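Local coordinates for protein mitochondrial enolase superfamily member 1 (Homo sapiens, PDB 4A35) that catalyses the magnesium-dependent dehydration of L-fuconate to 2-keto-3-deoxy-L-fuconate in the breakdown of L-fucose, at residues 180-183 and 184-188; 371-374 and 375-379. All coordinates share one frame; numbering follows the deposited sequence.

Interaction 1 comes first along the chain, in the last turns of helix 176-186 and the step into strand 188-192. Interaction 2 follows much later, at the end of helix 362-377 in the barrel-like domain. Each closes no more than a turn or two of its own helix, so the two lie in series and neither nest nor cross. In space their centres are about 11 Å apart and they pack directly: CG of Met-183 lies 3.6 Å from CD2 of Tyr-374. Helix 176-186 is thereby joined to helix 362-377, and both contacts supply a residue, Tyr-188 and Asp-373, to one magnesium site that also includes Ser-380.

Interaction 1. Residues 180-183 and 184-188; sequences EKQM and LAQGY
Met-183 and Tyr-188 lie side by side and point the same way at the end of helix 176-186. The thioether reaches the ring obliquely, SD standing 3.8 Å from CD2 of Tyr-188 and well off the ring normal, in an oblique Met-aromatic contact. The methionine chain gets there by folding: CG sits anti to the carbonyl carbon (chi1 -76°), and bends at chi2 and chi3 turn SD and then CE toward the C-terminal end of the helix, where CE comes within 3.3 Å of O of Gly-187.

One turn apart, Glu-180 and Leu-184 also run alongside each other. The leucine CG rests 3.4 Å from O of Glu-180, and its CD1 flanks CG of the glutamate, whose carboxylate is drawn to Lys-137 in a salt bridge. On the more exposed face Gln-182 and Gln-186 are set at a slant, their amide planes 27° apart. NE2 of Gln-182 does not pair with the other amide; it lies near CB of Gln-186 and donates to a water that in turn donates to O of Gly-187.

Backbone bonds close the last turn, with Leu-184 N bonded to Glu-180 O at 3.0 Å and Gly-187 N to Met-183 O at 2.8 Å. Gly-187 then takes positive phi (82°), a value that favours glycine, and swings the chain out of the helix.

Tyr-188, a residue of a magnesium site, thus starts strand 188-192, pairing through its backbone with Tyr-407. Leu-184 packs on Trp-136 of helix 135-141 and on Pro-409, while the tyrosine side chain touches Ile-370 of helix 362-377.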
ATOM      1  N   GLU A 180      -3.810  36.192  -2.345  1.00 20.34           N
ATOM      2  CA  GLU A 180      -2.471  36.203  -1.763  1.00 20.47           C
ATOM      3  C   GLU A 180      -2.365  37.322  -0.697  1.00 22.93           C
ATOM      4  O   GLU A 180      -1.858  37.056   0.394  1.00 21.58           O
ATOM      5  CB  GLU A 180      -1.379  36.323  -2.824  1.00 22.45           C
ATOM      6  CG  GLU A 180       0.009  36.389  -2.202  1.00 23.60           C
ATOM      7  CD  GLU A 180       1.130  36.367  -3.211  1.00 31.81           C
ATOM      8  OE1 GLU A 180       0.912  35.815  -4.311  1.00 22.94           O
ATOM      9  OE2 GLU A 180       2.227  36.890  -2.902  1.00 29.14           O
ATOM     10  N   LYS A 181      -2.924  38.545  -0.963  1.00 21.56           N
ATOM     11  CA  LYS A 181      -2.934  39.614   0.043  1.00 21.59           C
ATOM     12  C   LYS A 181      -3.631  39.169   1.306  1.00 24.09           C
ATOM     13  O   LYS A 181      -3.102  39.405   2.397  1.00 23.23           O
ATOM     14  CB  LYS A 181      -3.609  40.904  -0.476  1.00 24.22           C
ATOM     15  CG  LYS A 181      -2.637  41.981  -0.917  1.00 57.23           C
ATOM     16  CD  LYS A 181      -2.737  42.249  -2.409  1.00 67.91           C
ATOM     17  CE  LYS A 181      -2.057  43.528  -2.832  1.00 76.15           C
ATOM     18  NZ  LYS A 181      -2.110  43.703  -4.308  1.00 84.54           N
ATOM     19  N   GLN A 182      -4.773  38.467   1.169  1.00 21.36           N
ATOM     20  CA  GLN A 182      -5.582  37.971   2.307  1.00 21.57           C
ATOM     21  C   GLN A 182      -4.762  36.987   3.183  1.00 22.50           C
ATOM     22  O   GLN A 182      -4.744  37.083   4.425  1.00 21.72           O
ATOM     23  CB  GLN A 182      -6.844  37.280   1.768  1.00 21.01           C
ATOM     24  CG  GLN A 182      -7.657  36.532   2.821  1.00 25.18           C
ATOM     25  CD  GLN A 182      -8.160  37.441   3.929  1.00 27.17           C
ATOM     26  OE1 GLN A 182      -8.544  38.594   3.701  1.00 22.83           O
ATOM     27  NE2 GLN A 182      -8.199  36.916   5.147  1.00 22.35           N
ATOM     28  N   MET A 183      -4.052  36.074   2.512  1.00 20.34           N
ATOM     29  CA  MET A 183      -3.194  35.086   3.149  1.00 17.61           C
ATOM     30  C   MET A 183      -2.068  35.778   3.927  1.00 23.72           C
ATOM     31  O   MET A 183      -1.854  35.447   5.091  1.00 21.99           O
ATOM     32  CB  MET A 183      -2.625  34.093   2.111  1.00 18.78           C
ATOM     33  CG  MET A 183      -3.662  33.093   1.674  1.00 19.82           C
ATOM     34  SD  MET A 183      -4.311  31.929   2.983  1.00 21.44           S
ATOM     35  CE  MET A 183      -5.825  32.763   3.499  1.00 18.32           C
ATOM     36  N   LEU A 184      -1.410  36.785   3.314  1.00 22.24           N
ATOM     37  CA  LEU A 184      -0.301  37.463   3.972  1.00 22.08           C
ATOM     38  C   LEU A 184      -0.788  38.284   5.157  1.00 25.75           C
ATOM     39  O   LEU A 184      -0.071  38.416   6.140  1.00 23.96           O
ATOM     40  CB  LEU A 184       0.463  38.360   2.964  1.00 22.85           C
ATOM     41  CG  LEU A 184       1.201  37.590   1.836  1.00 25.74           C
ATOM     42  CD1 LEU A 184       1.635  38.560   0.703  1.00 28.37           C
ATOM     43  CD2 LEU A 184       2.384  36.717   2.401  1.00 23.69           C
ATOM     44  N   ALA A 185      -2.025  38.802   5.078  1.00 23.55           N
ATOM     45  CA  ALA A 185      -2.529  39.658   6.137  1.00 24.57           C
ATOM     46  C   ALA A 185      -3.090  38.873   7.333  1.00 24.63           C
ATOM     47  O   ALA A 185      -2.888  39.321   8.457  1.00 24.26           O
ATOM     48  CB  ALA A 185      -3.577  40.606   5.580  1.00 25.34           C
ATOM     49  N   GLN A 186      -3.776  37.724   7.108  1.00 20.83           N
ATOM     50  CA  GLN A 186      -4.497  37.023   8.157  1.00 21.61           C
ATOM     51  C   GLN A 186      -4.161  35.539   8.315  1.00 23.91           C
ATOM     52  O   GLN A 186      -4.571  34.956   9.313  1.00 23.54           O
ATOM     53  CB  GLN A 186      -6.037  37.163   7.906  1.00 22.34           C
ATOM     54  CG  GLN A 186      -6.498  38.652   7.826  1.00 25.70           C
ATOM     55  CD  GLN A 186      -6.310  39.472   9.097  1.00 32.78           C
ATOM     56  OE1 GLN A 186      -6.197  38.936  10.202  1.00 27.71           O
ATOM     57  NE2 GLN A 186      -6.262  40.787   8.964  1.00 26.72           N
ATOM     58  N   GLY A 187      -3.510  34.929   7.320  1.00 20.00           N
ATOM     59  CA  GLY A 187      -3.123  33.532   7.417  1.00 20.21           C
ATOM     60  C   GLY A 187      -4.231  32.563   7.080  1.00 21.91           C
ATOM     61  O   GLY A 187      -5.365  32.964   6.783  1.00 21.30           O
ATOM     62  N   TYR A 188      -3.901  31.261   7.151  1.00 19.05           N
ATOM     63  CA  TYR A 188      -4.804  30.159   6.819  1.00 18.40           C
ATOM     64  C   TYR A 188      -5.421  29.610   8.101  1.00 23.02           C
ATOM     65  O   TYR A 188      -4.682  29.227   8.998  1.00 21.31           O
ATOM     66  CB  TYR A 188      -4.075  29.057   6.025  1.00 17.99           C
ATOM     67  CG  TYR A 188      -5.069  28.184   5.285  1.00 16.66           C
ATOM     68  CD1 TYR A 188      -5.802  27.208   5.958  1.00 18.29           C
ATOM     69  CD2 TYR A 188      -5.367  28.420   3.945  1.00 18.45           C
ATOM     70  CE1 TYR A 188      -6.807  26.480   5.309  1.00 19.27           C
ATOM     71  CE2 TYR A 188      -6.360  27.692   3.283  1.00 18.85           C
ATOM     72  CZ  TYR A 188      -7.061  26.707   3.964  1.00 20.88           C
ATOM     73  OH  TYR A 188      -8.039  25.999   3.317  1.00 17.58           O
TER
HETATM   74  O   HOH W   1      -7.655  34.269   6.258  1.00 22.60           O

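Interaction 2. Residues 371-374 and 375-379; sequences IFDY and ISVSA. With EDO (1,2-ethanediol), chain G.
Asp-373 and Ser-378 join side chains where helix 362-377, part of the TIM-barrel-like C-terminal domain of the enolase superfamily, widens into a pi-type turn. From CB of Asp-373, CG lies anti to the backbone N (chi1 178°), which carries the carboxylate toward the following turn and sets CG 3.4 Å from OG of Ser-378. There OD1 lies 3.5 Å from CB of Val-377, whose side chain crosses at about a right angle, and OD2 accepts a 2.7 Å hydrogen bond from OG of Ser-378, which comes from above the carboxylate plane, 47° out of it. The acid group also lies about 3 Å from a bound magnesium ion, in a site distinct from that of Asp-251, Glu-277 and Glu-306. Replacing this aspartate by an alanine removes the carboxylate and is likely to leave the Ser-378 hydroxyl without this acceptor and the magnesium site without this carboxylate.

Round the same turn, the Phe-372 ring meets CB of Ser-376 through CE1, at 3.3 Å, and CG2 of Val-377 through CE2, both obliquely, while Leu-340 and Leu-139 of neighbouring helices pack against it. Ile-371 and Ile-375 run alongside, CG2 to CD1. At the far end of Tyr-374, OH hydrogen-bonds to O1 of 1,2-ethanediol, probably a crystallisation additive, at the ring edge. The widened turn is plainest at O of Asp-373, which accepts two backbone hydrogen bonds, from N of Val-377 and from N of Ser-378, reaching it from opposite faces of the carbonyl plane.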
ATOM      1  N   ILE A 371      -2.157  26.892   1.326  1.00 16.07           N
ATOM      2  CA  ILE A 371      -2.116  28.308   0.978  1.00 15.43           C
ATOM      3  C   ILE A 371      -2.215  28.402  -0.571  1.00 18.83           C
ATOM      4  O   ILE A 371      -2.962  29.225  -1.090  1.00 18.90           O
ATOM      5  CB  ILE A 371      -0.896  28.995   1.588  1.00 17.16           C
ATOM      6  CG1 ILE A 371      -1.112  29.156   3.141  1.00 16.08           C
ATOM      7  CG2 ILE A 371      -0.572  30.342   0.896  1.00 17.29           C
ATOM      8  CD1 ILE A 371       0.160  29.447   3.866  1.00 18.12           C
ATOM      9  N   PHE A 372      -1.424  27.558  -1.282  1.00 17.19           N
ATOM     10  CA  PHE A 372      -1.498  27.485  -2.748  1.00 17.84           C
ATOM     11  C   PHE A 372      -2.942  27.125  -3.188  1.00 19.93           C
ATOM     12  O   PHE A 372      -3.479  27.791  -4.081  1.00 21.07           O
ATOM     13  CB  PHE A 372      -0.460  26.517  -3.352  1.00 19.11           C
ATOM     14  CG  PHE A 372      -0.797  26.139  -4.794  1.00 19.93           C
ATOM     15  CD1 PHE A 372      -0.609  27.051  -5.833  1.00 21.49           C
ATOM     16  CD2 PHE A 372      -1.367  24.894  -5.096  1.00 22.18           C
ATOM     17  CE1 PHE A 372      -0.938  26.709  -7.161  1.00 20.42           C
ATOM     18  CE2 PHE A 372      -1.755  24.583  -6.413  1.00 23.38           C
ATOM     19  CZ  PHE A 372      -1.519  25.492  -7.439  1.00 21.30           C
ATOM     20  N   ASP A 373      -3.571  26.145  -2.510  1.00 16.89           N
ATOM     21  CA  ASP A 373      -4.940  25.740  -2.827  1.00 16.97           C
ATOM     22  C   ASP A 373      -5.878  26.986  -2.781  1.00 20.16           C
ATOM     23  O   ASP A 373      -6.653  27.224  -3.725  1.00 18.93           O
ATOM     24  CB  ASP A 373      -5.444  24.652  -1.864  1.00 17.08           C
ATOM     25  CG  ASP A 373      -6.867  24.292  -2.188  1.00 21.20           C
ATOM     26  OD1 ASP A 373      -7.097  23.755  -3.286  1.00 21.23           O
ATOM     27  OD2 ASP A 373      -7.775  24.656  -1.390  1.00 22.63           O
ATOM     28  N   TYR A 374      -5.847  27.726  -1.658  1.00 17.29           N
ATOM     29  CA  TYR A 374      -6.688  28.920  -1.517  1.00 17.17           C
ATOM     30  C   TYR A 374      -6.438  29.966  -2.602  1.00 23.04           C
ATOM     31  O   TYR A 374      -7.391  30.492  -3.200  1.00 21.29           O
ATOM     32  CB  TYR A 374      -6.494  29.597  -0.135  1.00 17.49           C
ATOM     33  CG  TYR A 374      -7.327  30.864   0.011  1.00 17.67           C
ATOM     34  CD1 TYR A 374      -8.716  30.806   0.076  1.00 18.90           C
ATOM     35  CD2 TYR A 374      -6.723  32.123   0.033  1.00 18.18           C
ATOM     36  CE1 TYR A 374      -9.484  31.965   0.174  1.00 20.15           C
ATOM     37  CE2 TYR A 374      -7.486  33.293   0.137  1.00 18.65           C
ATOM     38  CZ  TYR A 374      -8.859  33.209   0.216  1.00 20.01           C
ATOM     39  OH  TYR A 374      -9.596  34.367   0.300  1.00 20.17           O
ATOM     40  N   ILE A 375      -5.163  30.330  -2.811  1.00 19.51           N
ATOM     41  CA  ILE A 375      -4.824  31.386  -3.765  1.00 19.65           C
ATOM     42  C   ILE A 375      -5.141  30.961  -5.231  1.00 21.42           C
ATOM     43  O   ILE A 375      -5.670  31.769  -5.988  1.00 18.94           O
ATOM     44  CB  ILE A 375      -3.349  31.822  -3.621  1.00 22.09           C
ATOM     45  CG1 ILE A 375      -3.098  32.476  -2.230  1.00 22.89           C
ATOM     46  CG2 ILE A 375      -2.937  32.758  -4.783  1.00 21.04           C
ATOM     47  CD1 ILE A 375      -1.581  32.614  -1.876  1.00 19.41           C
ATOM     48  N   SER A 376      -4.785  29.716  -5.608  1.00 20.32           N
ATOM     49  CA  SER A 376      -4.824  29.338  -7.024  1.00 18.16           C
ATOM     50  C   SER A 376      -5.795  28.237  -7.428  1.00 20.26           C
ATOM     51  O   SER A 376      -5.932  28.007  -8.648  1.00 20.97           O
ATOM     52  CB  SER A 376      -3.415  28.911  -7.459  1.00 19.89           C
ATOM     53  OG  SER A 376      -2.475  29.972  -7.339  1.00 23.46           O
ATOM     54  N   VAL A 377      -6.384  27.485  -6.486  1.00 19.11           N
ATOM     55  CA  VAL A 377      -7.203  26.324  -6.920  1.00 18.64           C
ATOM     56  C   VAL A 377      -8.654  26.434  -6.453  1.00 22.05           C
ATOM     57  O   VAL A 377      -9.525  26.587  -7.304  1.00 22.06           O
ATOM     58  CB  VAL A 377      -6.562  24.947  -6.505  1.00 20.57           C
ATOM     59  CG1 VAL A 377      -7.437  23.756  -6.948  1.00 20.34           C
ATOM     60  CG2 VAL A 377      -5.152  24.803  -7.081  1.00 20.31           C
ATOM     61  N   SER A 378      -8.932  26.263  -5.135  1.00 19.64           N
ATOM     62  CA  SER A 378     -10.320  26.331  -4.641  1.00 18.86           C
ATOM     63  C   SER A 378     -10.828  27.782  -4.541  1.00 20.68           C
ATOM     64  O   SER A 378     -12.023  27.989  -4.626  1.00 21.23           O
ATOM     65  CB  SER A 378     -10.452  25.631  -3.297  1.00 20.45           C
ATOM     66  OG  SER A 378      -9.627  26.298  -2.365  1.00 22.42           O
ATOM     67  N   ALA A 379      -9.922  28.781  -4.229  1.00 19.80           N
ATOM     68  CA  ALA A 379     -10.308  30.181  -4.060  1.00 19.80           C
ATOM     69  C   ALA A 379     -11.394  30.342  -2.968  1.00 23.27           C
ATOM     70  O   ALA A 379     -12.342  31.140  -3.122  1.00 21.19           O
ATOM     71  CB  ALA A 379     -10.784  30.768  -5.396  1.00 22.00           C
TER
HETATM   72  C1  EDO G1450     -13.325  33.961   0.611  1.00 25.15           C
HETATM   73  O1  EDO G1450     -12.138  33.828  -0.143  1.00 24.94           O
HETATM   74  C2  EDO G1450     -13.355  33.007   1.811  1.00 27.32           C
HETATM   75  O2  EDO G1450     -13.881  31.769   1.386  1.00 24.39           O